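Local atomic coordinates of 2-polyprenyl-6-methoxyphenol hydroxylase-like FAD-dependent oxidoreductase (Streptomyces sp. NRRL 11266, PDB entry 6UI5), a protein that binds flavin-adenine dinucleotide in a Rossmann-type domain and is probably an oxidoreductase, with a thioredoxin-like C-terminal region. Residues Thr50-Asp55 and Gly87-Thr92; Ala185-Asp190 and Glu252-Glu257; Asp172-Val177 and Leu349-Leu354; Leu432-Gly437 and Val453-Pro458; Phe124-Asp129 and Lys276-Ile281. All coordinates share one frame; numbering follows the deposited sequence.

Contact 1 of 5, residues Thr50-Asp55 and Gly87-Thr92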
# COMPACT_ATOMS: atom_id res chain seq x y z
N THR A 50 2.15 -1.50 -24.30
CA THR A 50 2.96 -2.12 -25.34
C THR A 50 2.27 -2.03 -26.68
O THR A 50 2.92 -1.80 -27.71
CB THR A 50 3.22 -3.58 -24.97
OG1 THR A 50 3.93 -3.64 -23.73
CG2 THR A 50 4.02 -4.26 -26.07
N LEU A 51 0.95 -2.20 -26.70
CA LEU A 51 0.21 -2.01 -27.94
C LEU A 51 0.40 -0.60 -28.52
O LEU A 51 0.71 -0.47 -29.71
CB LEU A 51 -1.26 -2.33 -27.73
CG LEU A 51 -1.51 -3.85 -27.76
CD1 LEU A 51 -2.86 -4.25 -27.12
CD2 LEU A 51 -1.38 -4.34 -29.18
N GLU A 52 0.27 0.46 -27.69
CA GLU A 52 0.43 1.83 -28.23
C GLU A 52 1.82 2.03 -28.84
O GLU A 52 1.95 2.58 -29.94
CB GLU A 52 0.16 2.93 -27.18
CG GLU A 52 -0.94 2.70 -26.13
CD GLU A 52 -1.10 3.86 -25.07
OE1 GLU A 52 -2.26 4.22 -24.79
OE2 GLU A 52 -0.08 4.41 -24.54
N MET A 53 2.87 1.57 -28.14
CA MET A 53 4.23 1.72 -28.67
C MET A 53 4.43 0.95 -29.97
O MET A 53 5.22 1.38 -30.82
CB MET A 53 5.26 1.24 -27.66
CG MET A 53 5.39 2.16 -26.49
SD MET A 53 6.73 1.62 -25.46
CE MET A 53 5.85 0.57 -24.28
N LEU A 54 3.76 -0.20 -30.13
CA LEU A 54 3.86 -0.92 -31.39
C LEU A 54 2.99 -0.27 -32.46
O LEU A 54 3.32 -0.33 -33.65
CB LEU A 54 3.48 -2.39 -31.23
CG LEU A 54 4.28 -3.34 -30.34
CD1 LEU A 54 3.53 -4.67 -30.13
CD2 LEU A 54 5.60 -3.65 -30.97
N ASP A 55 1.88 0.36 -32.05
CA ASP A 55 1.02 1.07 -33.00
C ASP A 55 1.78 2.22 -33.65
O ASP A 55 1.61 2.49 -34.84
CB ASP A 55 -0.23 1.59 -32.30
CG ASP A 55 -1.46 0.84 -32.70
OD1 ASP A 55 -1.44 0.19 -33.77
OD2 ASP A 55 -2.46 0.93 -31.95
N GLY A 87 -8.79 8.79 -20.76
CA GLY A 87 -8.93 8.66 -22.20
C GLY A 87 -9.39 7.28 -22.59
O GLY A 87 -9.57 6.41 -21.74
N PRO A 88 -9.63 7.06 -23.89
CA PRO A 88 -9.81 5.68 -24.38
C PRO A 88 -8.48 4.94 -24.49
O PRO A 88 -7.48 5.49 -24.95
CB PRO A 88 -10.45 5.86 -25.76
CG PRO A 88 -10.94 7.28 -25.79
CD PRO A 88 -10.02 8.06 -24.89
N ARG A 89 -8.48 3.67 -24.06
CA ARG A 89 -7.37 2.75 -24.30
C ARG A 89 -7.84 1.34 -24.62
O ARG A 89 -9.01 1.11 -24.91
CB ARG A 89 -6.41 2.72 -23.12
CG ARG A 89 -6.29 4.05 -22.34
CD ARG A 89 -4.88 4.55 -22.35
NE ARG A 89 -4.78 5.89 -21.77
CZ ARG A 89 -3.96 6.85 -22.20
NH1 ARG A 89 -3.13 6.65 -23.24
NH2 ARG A 89 -3.98 8.05 -21.60
N GLU A 90 -6.91 0.39 -24.54
CA GLU A 90 -7.13 -0.94 -25.08
C GLU A 90 -7.17 -1.99 -23.99
O GLU A 90 -6.47 -1.87 -22.98
CB GLU A 90 -6.02 -1.32 -26.06
CG GLU A 90 -6.08 -0.66 -27.39
CD GLU A 90 -4.88 -1.01 -28.23
OE1 GLU A 90 -3.80 -0.41 -27.99
OE2 GLU A 90 -5.00 -1.88 -29.12
N PRO A 91 -7.96 -3.04 -24.18
CA PRO A 91 -7.76 -4.26 -23.39
C PRO A 91 -6.43 -4.90 -23.73
O PRO A 91 -5.90 -4.73 -24.84
CB PRO A 91 -8.92 -5.15 -23.83
CG PRO A 91 -9.21 -4.70 -25.26
CD PRO A 91 -8.99 -3.20 -25.22
N THR A 92 -5.88 -5.65 -22.78
CA THR A 92 -4.78 -6.56 -23.10
C THR A 92 -5.21 -7.54 -24.17
O THR A 92 -6.28 -8.15 -24.08
CB THR A 92 -4.32 -7.32 -21.85
OG1 THR A 92 -3.53 -6.46 -21.03
CG2 THR A 92 -3.46 -8.48 -22.23
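Glu52 CG stands beside its backbone N (chi1 -36°) and the chain runs on extended, while Arg89 bends at chi2 (-121°), and this brings the two charged ends together. The contact lays the loop 87-92 along the last turns of helix 48-55, within the FAD binding domain. Arg89 NH1 donates to Glu52 OE1 at 3.0 Å, a moderately bent salt bridge (155° at the hydrogen) that uses the syn lone pair of the carboxylate. The oxygen sits almost in the guanidinium plane, although the two flat groups are turned well against each other. Arg406 takes the second oxygen, Glu52 OE2, and thereby ties the helix to the C-terminal part of the chain. One residue on, Glu90 points its extended side chain toward the helix and crosses Leu51 at a slant, Glu90 OE1 lying 3.2 Å from Leu51 CB. Its charge is met from outside the two segments by Arg64, which also holds Asp55 OD1. This shared cation would probably ease the repulsion between two acids whose nearest oxygens, Asp55 OD2 and Glu90 OE1, are 4.4 Å apart. At the far end of the leucine, Leu51 CD1 comes within 3.8 Å of Pro91 O.

Contact 2 of 5, residues Ala185-Asp190 and Glu252-Glu257; sequences AINRED and ELKATE
Asn187 and Lys254 lie side by side on the solvent-exposed side of the contact with their ends pointing the same way. Asn187 ND2 is 3.7 Å from Lys254 NZ, but both are donors, and the distance marks proximity, not a bond. Asn187 OD1 accepts a weak bond from Arg188 N, and the lysine comes alongside through a bend at chi3 (65°). Deeper in, Ile186 turns its CG1 branch across toward the other segment, where CG1 lies 4.3 Å from Leu253 CD1. Both residues pack on Met217 of strand 216-225, while Leu253 also touches Leu241 of helix 238-249, making this the buried end of the contact. The backbones join where strand 176-185 ends and strand 257-271 begins, as antiparallel neighbours in the six-stranded sheet, and the junction is a classic beta bulge: Thr256 and Glu257 both face Ala185. Ala185 N donates to Glu257 O at 2.6 Å. In return Glu257 N reaches Ala185 O at 3.3 Å in a nearly straight bond (170°), coming from above the carbonyl plane. Thr256 N adds a weak bond to the same oxygen, and Thr256 CB presses on Ala185 O at 3.3 Å. Just before the bulge the chain folds through an inverse gamma turn centred on Lys254, whose side chain also touches Val191.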
# COMPACT_ATOMS: atom_id res chain seq x y z
N ALA A 185 3.05 -31.13 -26.35
CA ALA A 185 1.99 -31.68 -27.17
C ALA A 185 1.18 -32.65 -26.33
O ALA A 185 1.72 -33.38 -25.49
CB ALA A 185 2.50 -32.37 -28.42
N ILE A 186 -0.12 -32.63 -26.54
CA ILE A 186 -1.06 -33.25 -25.63
C ILE A 186 -2.42 -33.04 -26.26
O ILE A 186 -2.69 -31.97 -26.82
CB ILE A 186 -0.94 -32.66 -24.21
CG1 ILE A 186 -1.56 -33.59 -23.18
CG2 ILE A 186 -1.57 -31.29 -24.11
CD1 ILE A 186 -1.09 -34.95 -23.38
N ASN A 187 -3.26 -34.07 -26.24
CA ASN A 187 -4.63 -33.94 -26.70
C ASN A 187 -5.25 -32.70 -26.05
O ASN A 187 -4.69 -32.17 -25.08
CB ASN A 187 -5.38 -35.23 -26.37
CG ASN A 187 -6.70 -35.36 -27.09
OD1 ASN A 187 -7.08 -34.51 -27.89
ND2 ASN A 187 -7.42 -36.44 -26.80
N ARG A 188 -6.37 -32.19 -26.56
CA ARG A 188 -7.04 -31.10 -25.87
C ARG A 188 -8.37 -31.54 -25.26
O ARG A 188 -8.52 -31.52 -24.04
CB ARG A 188 -7.25 -29.90 -26.81
CG ARG A 188 -8.00 -28.72 -26.18
CD ARG A 188 -7.60 -27.39 -26.83
NE ARG A 188 -8.71 -26.44 -26.90
CZ ARG A 188 -9.13 -25.86 -28.03
NH1 ARG A 188 -10.15 -25.01 -27.99
NH2 ARG A 188 -8.54 -26.12 -29.18
N GLU A 189 -9.32 -31.96 -26.10
CA GLU A 189 -10.65 -32.34 -25.65
C GLU A 189 -10.58 -33.34 -24.51
O GLU A 189 -10.25 -34.51 -24.71
CB GLU A 189 -11.48 -32.90 -26.81
CG GLU A 189 -12.25 -31.85 -27.62
CD GLU A 189 -13.65 -31.59 -27.09
OE1 GLU A 189 -14.59 -31.52 -27.91
OE2 GLU A 189 -13.82 -31.45 -25.86
N ASP A 190 -10.83 -32.84 -23.30
CA ASP A 190 -11.03 -33.63 -22.09
C ASP A 190 -9.75 -34.29 -21.58
O ASP A 190 -9.81 -35.28 -20.85
CB ASP A 190 -12.12 -34.69 -22.30
CG ASP A 190 -13.11 -34.74 -21.15
OD1 ASP A 190 -13.75 -35.80 -20.96
OD2 ASP A 190 -13.23 -33.72 -20.43
N GLU A 252 -2.89 -35.82 -13.08
CA GLU A 252 -1.71 -35.83 -13.94
C GLU A 252 -2.09 -35.62 -15.40
O GLU A 252 -3.16 -36.03 -15.86
CB GLU A 252 -0.89 -37.11 -13.81
CG GLU A 252 0.50 -36.91 -14.41
CD GLU A 252 1.53 -37.89 -13.92
OE1 GLU A 252 2.73 -37.66 -14.20
OE2 GLU A 252 1.15 -38.88 -13.27
N LEU A 253 -1.17 -34.97 -16.11
CA LEU A 253 -1.32 -34.59 -17.50
C LEU A 253 -1.00 -35.78 -18.39
O LEU A 253 0.07 -36.39 -18.25
CB LEU A 253 -0.36 -33.43 -17.76
CG LEU A 253 -0.07 -32.81 -19.11
CD1 LEU A 253 -1.05 -31.66 -19.33
CD2 LEU A 253 1.36 -32.31 -19.06
N LYS A 254 -1.90 -36.12 -19.31
CA LYS A 254 -1.76 -37.33 -20.11
C LYS A 254 -0.64 -37.19 -21.14
O LYS A 254 -0.81 -37.56 -22.31
CB LYS A 254 -3.11 -37.65 -20.79
CG LYS A 254 -3.30 -39.08 -21.30
CD LYS A 254 -4.65 -39.22 -22.00
CE LYS A 254 -4.73 -38.34 -23.25
NZ LYS A 254 -6.12 -38.04 -23.69
N ALA A 255 0.53 -36.75 -20.69
CA ALA A 255 1.54 -36.11 -21.53
C ALA A 255 2.01 -36.95 -22.72
O ALA A 255 2.36 -38.12 -22.57
CB ALA A 255 2.73 -35.76 -20.65
N THR A 256 2.10 -36.30 -23.89
CA THR A 256 2.55 -36.97 -25.10
C THR A 256 4.00 -36.65 -25.45
O THR A 256 4.86 -37.54 -25.40
CB THR A 256 1.63 -36.63 -26.28
OG1 THR A 256 0.44 -37.44 -26.19
CG2 THR A 256 2.30 -36.92 -27.62
N GLU A 257 4.28 -35.41 -25.83
CA GLU A 257 5.60 -35.00 -26.28
C GLU A 257 5.84 -33.57 -25.82
O GLU A 257 4.90 -32.80 -25.64
CB GLU A 257 5.74 -35.13 -27.80
CG GLU A 257 7.13 -35.50 -28.26
CD GLU A 257 7.23 -35.47 -29.77
OE1 GLU A 257 6.42 -34.77 -30.41
OE2 GLU A 257 8.13 -36.15 -30.32

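Contact 3 of 5, residues Asp172-Val177 and Leu349-Leu354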
# COMPACT_ATOMS: atom_id res chain seq x y z
N ASP A 172 16.70 -7.63 -4.36
CA ASP A 172 16.59 -8.65 -3.32
C ASP A 172 15.25 -9.36 -3.43
O ASP A 172 14.33 -8.88 -4.08
CB ASP A 172 16.78 -8.05 -1.94
CG ASP A 172 17.57 -8.96 -1.02
OD1 ASP A 172 18.31 -9.82 -1.54
OD2 ASP A 172 17.45 -8.81 0.21
N ASP A 173 15.16 -10.55 -2.83
CA ASP A 173 13.91 -11.30 -2.78
C ASP A 173 13.80 -11.99 -1.44
O ASP A 173 14.81 -12.46 -0.90
CB ASP A 173 13.79 -12.33 -3.91
CG ASP A 173 13.78 -11.68 -5.30
OD1 ASP A 173 14.91 -11.52 -5.84
OD2 ASP A 173 12.68 -11.33 -5.85
N TRP A 174 12.60 -12.00 -0.87
CA TRP A 174 12.34 -12.78 0.34
C TRP A 174 11.87 -14.20 0.04
O TRP A 174 11.73 -15.01 0.95
CB TRP A 174 11.30 -12.08 1.24
CG TRP A 174 9.92 -12.01 0.65
CD1 TRP A 174 8.90 -12.90 0.82
CD2 TRP A 174 9.40 -10.96 -0.20
NE1 TRP A 174 7.78 -12.48 0.13
CE2 TRP A 174 8.07 -11.30 -0.51
CE3 TRP A 174 9.94 -9.78 -0.72
CZ2 TRP A 174 7.26 -10.48 -1.32
CZ3 TRP A 174 9.14 -8.98 -1.53
CH2 TRP A 174 7.82 -9.35 -1.83
N VAL A 175 11.62 -14.50 -1.23
CA VAL A 175 11.32 -15.85 -1.65
C VAL A 175 11.84 -16.00 -3.07
O VAL A 175 11.91 -15.03 -3.84
CB VAL A 175 9.80 -16.14 -1.54
CG1 VAL A 175 9.01 -15.21 -2.46
CG2 VAL A 175 9.52 -17.64 -1.85
N ILE A 176 12.24 -17.22 -3.41
CA ILE A 176 12.70 -17.55 -4.76
C ILE A 176 11.59 -18.30 -5.47
O ILE A 176 11.25 -19.43 -5.11
CB ILE A 176 14.00 -18.37 -4.75
CG1 ILE A 176 15.10 -17.63 -3.98
CG2 ILE A 176 14.44 -18.60 -6.17
CD1 ILE A 176 15.25 -16.14 -4.36
N VAL A 177 11.00 -17.68 -6.49
CA VAL A 177 9.95 -18.32 -7.27
C VAL A 177 10.57 -19.20 -8.35
O VAL A 177 11.47 -18.77 -9.08
CB VAL A 177 9.02 -17.27 -7.90
CG1 VAL A 177 7.93 -17.96 -8.72
CG2 VAL A 177 8.42 -16.41 -6.82
N LEU A 349 0.66 -12.82 -1.91
CA LEU A 349 0.62 -14.25 -2.13
C LEU A 349 1.40 -15.03 -1.08
O LEU A 349 0.91 -16.02 -0.54
CB LEU A 349 1.14 -14.56 -3.53
CG LEU A 349 0.19 -14.03 -4.59
CD1 LEU A 349 0.82 -14.16 -5.95
CD2 LEU A 349 -1.11 -14.81 -4.52
N TYR A 350 2.60 -14.59 -0.77
CA TYR A 350 3.49 -15.40 0.02
C TYR A 350 4.48 -14.53 0.79
O TYR A 350 4.95 -13.54 0.29
CB TYR A 350 4.23 -16.38 -0.91
CG TYR A 350 5.19 -17.30 -0.20
CD1 TYR A 350 4.77 -18.55 0.28
CD2 TYR A 350 6.52 -16.94 -0.01
CE1 TYR A 350 5.65 -19.40 0.93
CE2 TYR A 350 7.40 -17.77 0.65
CZ TYR A 350 6.97 -19.00 1.11
OH TYR A 350 7.86 -19.83 1.76
N PRO A 351 4.82 -14.93 2.02
CA PRO A 351 4.27 -16.08 2.75
C PRO A 351 2.87 -15.77 3.21
O PRO A 351 2.44 -14.61 3.14
CB PRO A 351 5.22 -16.26 3.93
CG PRO A 351 5.92 -14.97 4.07
CD PRO A 351 5.99 -14.35 2.70
N ARG A 352 2.13 -16.78 3.66
CA ARG A 352 0.71 -16.56 3.90
C ARG A 352 0.45 -15.63 5.09
O ARG A 352 -0.61 -14.98 5.07
CB ARG A 352 -0.03 -17.89 4.06
CG ARG A 352 -0.48 -18.20 5.46
CD ARG A 352 -1.34 -19.45 5.51
NE ARG A 352 -0.53 -20.67 5.42
CZ ARG A 352 -0.44 -21.43 4.33
NH1 ARG A 352 -1.13 -21.11 3.23
NH2 ARG A 352 0.34 -22.51 4.33
N PRO A 353 1.29 -15.54 6.13
CA PRO A 353 1.06 -14.48 7.15
C PRO A 353 1.11 -13.05 6.59
O PRO A 353 0.24 -12.22 6.89
CB PRO A 353 2.19 -14.72 8.16
CG PRO A 353 3.18 -15.63 7.46
CD PRO A 353 2.35 -16.47 6.56
N LEU A 354 2.16 -12.74 5.82
CA LEU A 354 2.23 -11.45 5.15
C LEU A 354 1.02 -11.23 4.25
O LEU A 354 0.32 -10.22 4.38
CB LEU A 354 3.54 -11.37 4.35
CG LEU A 354 3.83 -10.07 3.58
CD1 LEU A 354 4.13 -8.87 4.53
CD2 LEU A 354 4.97 -10.28 2.57
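The start of helix 352-365 is docked here on the lead-in to strand 176-185, with Trp174 and Val175 meeting Tyr350 and Pro351, the latter at the N-cap position and preceded by a cis peptide bond. The indole NE1 of Trp174 donates to Tyr350 O at 3.0 Å along a nearly straight line (165°). The acceptor lies close to the indole plane, at the edge of the ring. Trp174 CG sits between its backbone N and carbonyl carbon (chi1 67°), a placing that swings the indole across to the proline. Pro351 CD lies 3.8 Å from Trp174 CD1, approaching obliquely, and Leu354 CD2 comes in at a slant as well, 4.3 Å from Trp174 NE1. Tyr350 carries a second set of contacts: the methyl Val175 CG2 meets the ring obliquely, 3.3 Å from Tyr350 CE2, while Pro351 CB lies 4.0 Å above the centre of the tyrosine ring. Phe224 of strand 216-225 meets the same ring nearly parallel to it. The dimer interface is close by: Asp172 N hydrogen-bonds to Tyr357 OH of the second subunit, and Leu354 packs on Leu354 of that subunit. With one polar bond set among apolar neighbours, the indole gives the carbonyl just ahead of the cis proline a donor, and the position of the tryptophan ring is thereby tied to the backbone at the helix start.

Contact 4 of 5, residues Leu432-Gly437 and Val453-Pro458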
# COMPACT_ATOMS: atom_id res chain seq x y z
N LEU A 432 4.05 17.60 -34.19
CA LEU A 432 3.29 18.76 -33.72
C LEU A 432 1.85 18.52 -34.13
O LEU A 432 1.51 18.66 -35.31
CB LEU A 432 3.82 20.06 -34.31
CG LEU A 432 3.09 21.27 -33.70
CD1 LEU A 432 3.80 21.87 -32.45
CD2 LEU A 432 2.81 22.35 -34.74
N LEU A 433 1.00 18.16 -33.17
CA LEU A 433 -0.42 17.99 -33.44
C LEU A 433 -1.12 19.33 -33.37
O LEU A 433 -1.14 19.97 -32.31
CB LEU A 433 -1.05 17.03 -32.44
CG LEU A 433 -1.24 15.62 -32.96
CD1 LEU A 433 -2.25 14.90 -32.10
CD2 LEU A 433 -1.70 15.67 -34.40
N ASP A 434 -1.72 19.77 -34.48
CA ASP A 434 -2.55 20.98 -34.51
C ASP A 434 -3.98 20.49 -34.70
O ASP A 434 -4.41 20.25 -35.82
CB ASP A 434 -2.10 21.94 -35.61
CG ASP A 434 -3.06 23.15 -35.81
OD1 ASP A 434 -4.03 23.35 -35.03
OD2 ASP A 434 -2.82 23.92 -36.77
N LEU A 435 -4.70 20.33 -33.59
CA LEU A 435 -6.10 19.93 -33.60
C LEU A 435 -7.07 21.14 -33.68
O LEU A 435 -8.25 21.02 -33.29
CB LEU A 435 -6.41 19.09 -32.35
CG LEU A 435 -5.43 17.96 -31.99
CD1 LEU A 435 -5.87 17.15 -30.77
CD2 LEU A 435 -5.18 17.03 -33.18
N SER A 436 -6.63 22.29 -34.20
CA SER A 436 -7.51 23.45 -34.22
C SER A 436 -8.69 23.24 -35.15
O SER A 436 -9.80 23.69 -34.86
CB SER A 436 -6.75 24.70 -34.66
OG SER A 436 -6.25 24.53 -35.97
N GLY A 437 -8.47 22.55 -36.26
CA GLY A 437 -9.43 22.50 -37.34
C GLY A 437 -9.26 23.57 -38.40
O GLY A 437 -9.94 23.51 -39.43
N VAL A 453 4.28 18.50 -38.74
CA VAL A 453 3.01 19.10 -38.38
C VAL A 453 1.90 18.22 -38.94
O VAL A 453 1.93 17.86 -40.12
CB VAL A 453 2.89 20.53 -38.92
CG1 VAL A 453 1.65 21.16 -38.36
CG2 VAL A 453 4.15 21.30 -38.56
N VAL A 454 0.94 17.88 -38.09
CA VAL A 454 -0.28 17.17 -38.47
C VAL A 454 -1.47 18.07 -38.12
O VAL A 454 -1.68 18.39 -36.93
CB VAL A 454 -0.37 15.81 -37.76
CG1 VAL A 454 -1.74 15.17 -37.94
CG2 VAL A 454 0.81 14.84 -38.22
N ARG A 455 -2.24 18.47 -39.13
CA ARG A 455 -3.41 19.34 -38.98
C ARG A 455 -4.67 18.48 -38.98
O ARG A 455 -4.99 17.84 -39.99
CB ARG A 455 -3.51 20.36 -40.11
CG ARG A 455 -2.22 21.03 -40.51
CD ARG A 455 -1.87 22.19 -39.58
NE ARG A 455 -0.76 22.96 -40.14
CZ ARG A 455 -0.24 24.05 -39.58
NH1 ARG A 455 -0.74 24.51 -38.44
NH2 ARG A 455 0.77 24.67 -40.18
N ALA A 456 -5.37 18.49 -37.87
CA ALA A 456 -6.50 17.59 -37.69
C ALA A 456 -7.66 18.34 -37.04
O ALA A 456 -7.56 19.51 -36.67
CB ALA A 456 -6.11 16.37 -36.84
N GLN A 457 -8.75 17.62 -36.89
CA GLN A 457 -9.96 18.13 -36.31
C GLN A 457 -9.89 18.09 -34.79
O GLN A 457 -9.12 17.32 -34.22
CB GLN A 457 -11.16 17.36 -36.84
CG GLN A 457 -11.28 17.66 -38.33
CD GLN A 457 -11.83 19.06 -38.53
OE1 GLN A 457 -12.91 19.38 -38.03
NE2 GLN A 457 -11.08 19.91 -39.23
N PRO A 458 -10.60 19.00 -34.11
CA PRO A 458 -10.54 19.01 -32.65
C PRO A 458 -10.99 17.68 -32.09
O PRO A 458 -11.88 17.02 -32.62
CB PRO A 458 -11.49 20.15 -32.27
CG PRO A 458 -12.34 20.37 -33.45
CD PRO A 458 -11.47 20.07 -34.63
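Leu432 to Asp434 pair in parallel with Val453 to Arg455 through a ladder of backbone bonds, Val454 N to Leu432 O, Asp434 N to Val454 O and Ala456 N to Asp434 O, all 2.8-2.9 Å. Beyond it Gly437 N makes a weak bond to Ala456 O. These strands belong to the mixed four-stranded sheet of the thioredoxin-like C-terminal region, 451-455 being its outermost strand within the chain. Among charged groups, Arg455 bends at chi2 (-82°), bringing NH1 back to Asp434 OD2 at 2.7 Å, in the guanidinium plane and on the anti lone pair, with the planes 69° apart. Ala441 completes the pair, its N binding OD2 and its O taking NH1. Asp434 OD1 accepts from Ser436 N, closing an Asx turn, and from Ser436 OG, both on one face of the carboxylate plane. The apolar pairs are Leu432 CD2 with Val453 CG1 (4.0 Å), Leu433 CD2 with Val454 CG1 (3.6 Å) and Leu435 CD2 with Ala456 CB (3.8 Å).

Contact 5 of 5, residues Phe124-Asp129 and Lys276-Ile281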
# COMPACT_ATOMS: atom_id res chain seq x y z
N PHE A 124 34.28 -6.32 -25.11
CA PHE A 124 34.35 -4.98 -25.68
C PHE A 124 35.27 -4.13 -24.82
O PHE A 124 35.43 -4.37 -23.62
CB PHE A 124 32.96 -4.35 -25.75
CG PHE A 124 32.39 -4.02 -24.40
CD1 PHE A 124 31.83 -5.01 -23.61
CD2 PHE A 124 32.41 -2.71 -23.92
CE1 PHE A 124 31.30 -4.71 -22.36
CE2 PHE A 124 31.87 -2.41 -22.67
CZ PHE A 124 31.32 -3.41 -21.89
N GLU A 125 35.85 -3.09 -25.43
CA GLU A 125 36.58 -2.11 -24.65
C GLU A 125 36.27 -0.69 -25.12
O GLU A 125 36.18 -0.41 -26.32
CB GLU A 125 38.10 -2.36 -24.67
CG GLU A 125 38.91 -1.13 -24.27
CD GLU A 125 40.21 -1.46 -23.54
OE1 GLU A 125 40.55 -2.65 -23.42
OE2 GLU A 125 40.89 -0.51 -23.08
N GLU A 126 36.10 0.20 -24.15
CA GLU A 126 35.97 1.62 -24.44
C GLU A 126 37.35 2.19 -24.75
O GLU A 126 38.29 2.02 -23.98
CB GLU A 126 35.34 2.35 -23.26
CG GLU A 126 35.21 3.86 -23.43
CD GLU A 126 33.76 4.31 -23.52
OE1 GLU A 126 33.52 5.46 -23.96
OE2 GLU A 126 32.87 3.51 -23.16
N ALA A 127 37.46 2.88 -25.89
CA ALA A 127 38.70 3.57 -26.25
C ALA A 127 39.08 4.60 -25.18
O ALA A 127 38.22 5.21 -24.53
CB ALA A 127 38.55 4.24 -27.62
N ALA A 128 40.39 4.79 -25.00
CA ALA A 128 40.89 5.70 -23.97
C ALA A 128 40.36 7.11 -24.18
O ALA A 128 39.91 7.77 -23.24
CB ALA A 128 42.42 5.69 -23.97
N ASP A 129 40.42 7.60 -25.42
CA ASP A 129 39.83 8.90 -25.73
C ASP A 129 38.32 8.89 -25.53
O ASP A 129 37.74 9.89 -25.10
CB ASP A 129 40.18 9.31 -27.16
CG ASP A 129 40.10 8.15 -28.13
OD1 ASP A 129 40.30 7.00 -27.69
OD2 ASP A 129 39.83 8.38 -29.33
N LYS A 276 26.60 3.56 -19.29
CA LYS A 276 27.95 3.89 -18.88
C LYS A 276 28.72 4.39 -20.10
O LYS A 276 29.61 3.73 -20.59
CB LYS A 276 28.65 2.70 -18.20
CG LYS A 276 30.07 3.02 -17.71
CD LYS A 276 30.66 1.98 -16.74
CE LYS A 276 29.65 1.53 -15.67
NZ LYS A 276 29.28 2.47 -14.55
N GLY A 277 28.34 5.57 -20.60
CA GLY A 277 29.04 6.24 -21.68
C GLY A 277 29.41 5.37 -22.86
O GLY A 277 30.41 4.66 -22.81
N ARG A 278 28.61 5.42 -23.92
CA ARG A 278 28.75 4.60 -25.13
C ARG A 278 28.23 3.18 -24.94
O ARG A 278 27.98 2.49 -25.93
CB ARG A 278 30.19 4.56 -25.63
CG ARG A 278 30.76 5.88 -26.02
CD ARG A 278 30.85 5.99 -27.52
NE ARG A 278 31.36 7.30 -27.92
CZ ARG A 278 31.08 7.90 -29.07
NH1 ARG A 278 30.28 7.33 -29.96
NH2 ARG A 278 31.61 9.09 -29.33
N VAL A 279 28.03 2.74 -23.70
CA VAL A 279 27.44 1.44 -23.42
C VAL A 279 26.13 1.63 -22.67
O VAL A 279 26.11 2.15 -21.55
CB VAL A 279 28.39 0.53 -22.63
CG1 VAL A 279 27.76 -0.83 -22.46
CG2 VAL A 279 29.72 0.40 -23.35
N PHE A 280 25.03 1.23 -23.30
CA PHE A 280 23.71 1.22 -22.67
C PHE A 280 23.27 -0.21 -22.47
O PHE A 280 23.90 -1.16 -22.96
CB PHE A 280 22.67 1.96 -23.52
CG PHE A 280 23.03 3.38 -23.82
CD1 PHE A 280 23.98 3.67 -24.78
CD2 PHE A 280 22.46 4.41 -23.14
CE1 PHE A 280 24.31 4.98 -25.07
CE2 PHE A 280 22.79 5.73 -23.43
CZ PHE A 280 23.71 6.01 -24.39
N ILE A 281 22.17 -0.36 -21.73
CA ILE A 281 21.55 -1.67 -21.57
C ILE A 281 20.05 -1.46 -21.49
O ILE A 281 19.57 -0.37 -21.16
CB ILE A 281 22.05 -2.43 -20.32
CG1 ILE A 281 21.90 -1.60 -19.07
CG2 ILE A 281 23.49 -2.89 -20.50
CD1 ILE A 281 22.01 -2.42 -17.82
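Phe124 presents its ring obliquely to Val279, Phe124 CE2 lying 3.6 Å from Val279 CG2, with the two side chains arriving from opposite directions. Val133, Val135 and Leu151 also touch the phenyl ring. The carboxylate of Glu126 and the guanidinium of Arg278 are turned 59° against each other without touching; instead Glu126 OE1 rests 3.5 Å from Arg278 CG. The arginine's charged end leads away to Arg149 O and forms a cation-pi contact with Tyr150. Strand 120-126 is the first of a three-stranded antiparallel meander, and strand 279-281 is the outermost within the chain of the five-stranded parallel sheet of the Rossmann-type domain, so these side chains fasten one sheet to the other. With chi1 at 177° Glu126 extends away from its own backbone N, and a bend at chi2 (113°) turns the acid toward the turn before strand 279-281. Gly277, whose positive phi suits a glycine, lies in this turn, its O 2.7 Å from Glu126 OE2.

How the contacts relate
Contacts 1 and 5 each bring a side chain near the bound FAD, Leu51 at about 11 Å and Phe124 at about 9 Å; the two contacts lie on opposite sides of the chain's centre, 35 Å apart between centres. Contact 4 lies in the thioredoxin-like C-terminal region, yet its nearest atoms are only about 12 Å from contact 1, where Arg406 already links the two regions. Contact 2 is nested inside the chain loops closed by contacts 3 and 5, which themselves interleave along the sequence. Contacts 2 and 3 share the six-stranded sheet, at the end and the start of one long strand, with centres 32 Å apart. Contacts 2 and 4 are the most widely separated pair, 55 Å between centres.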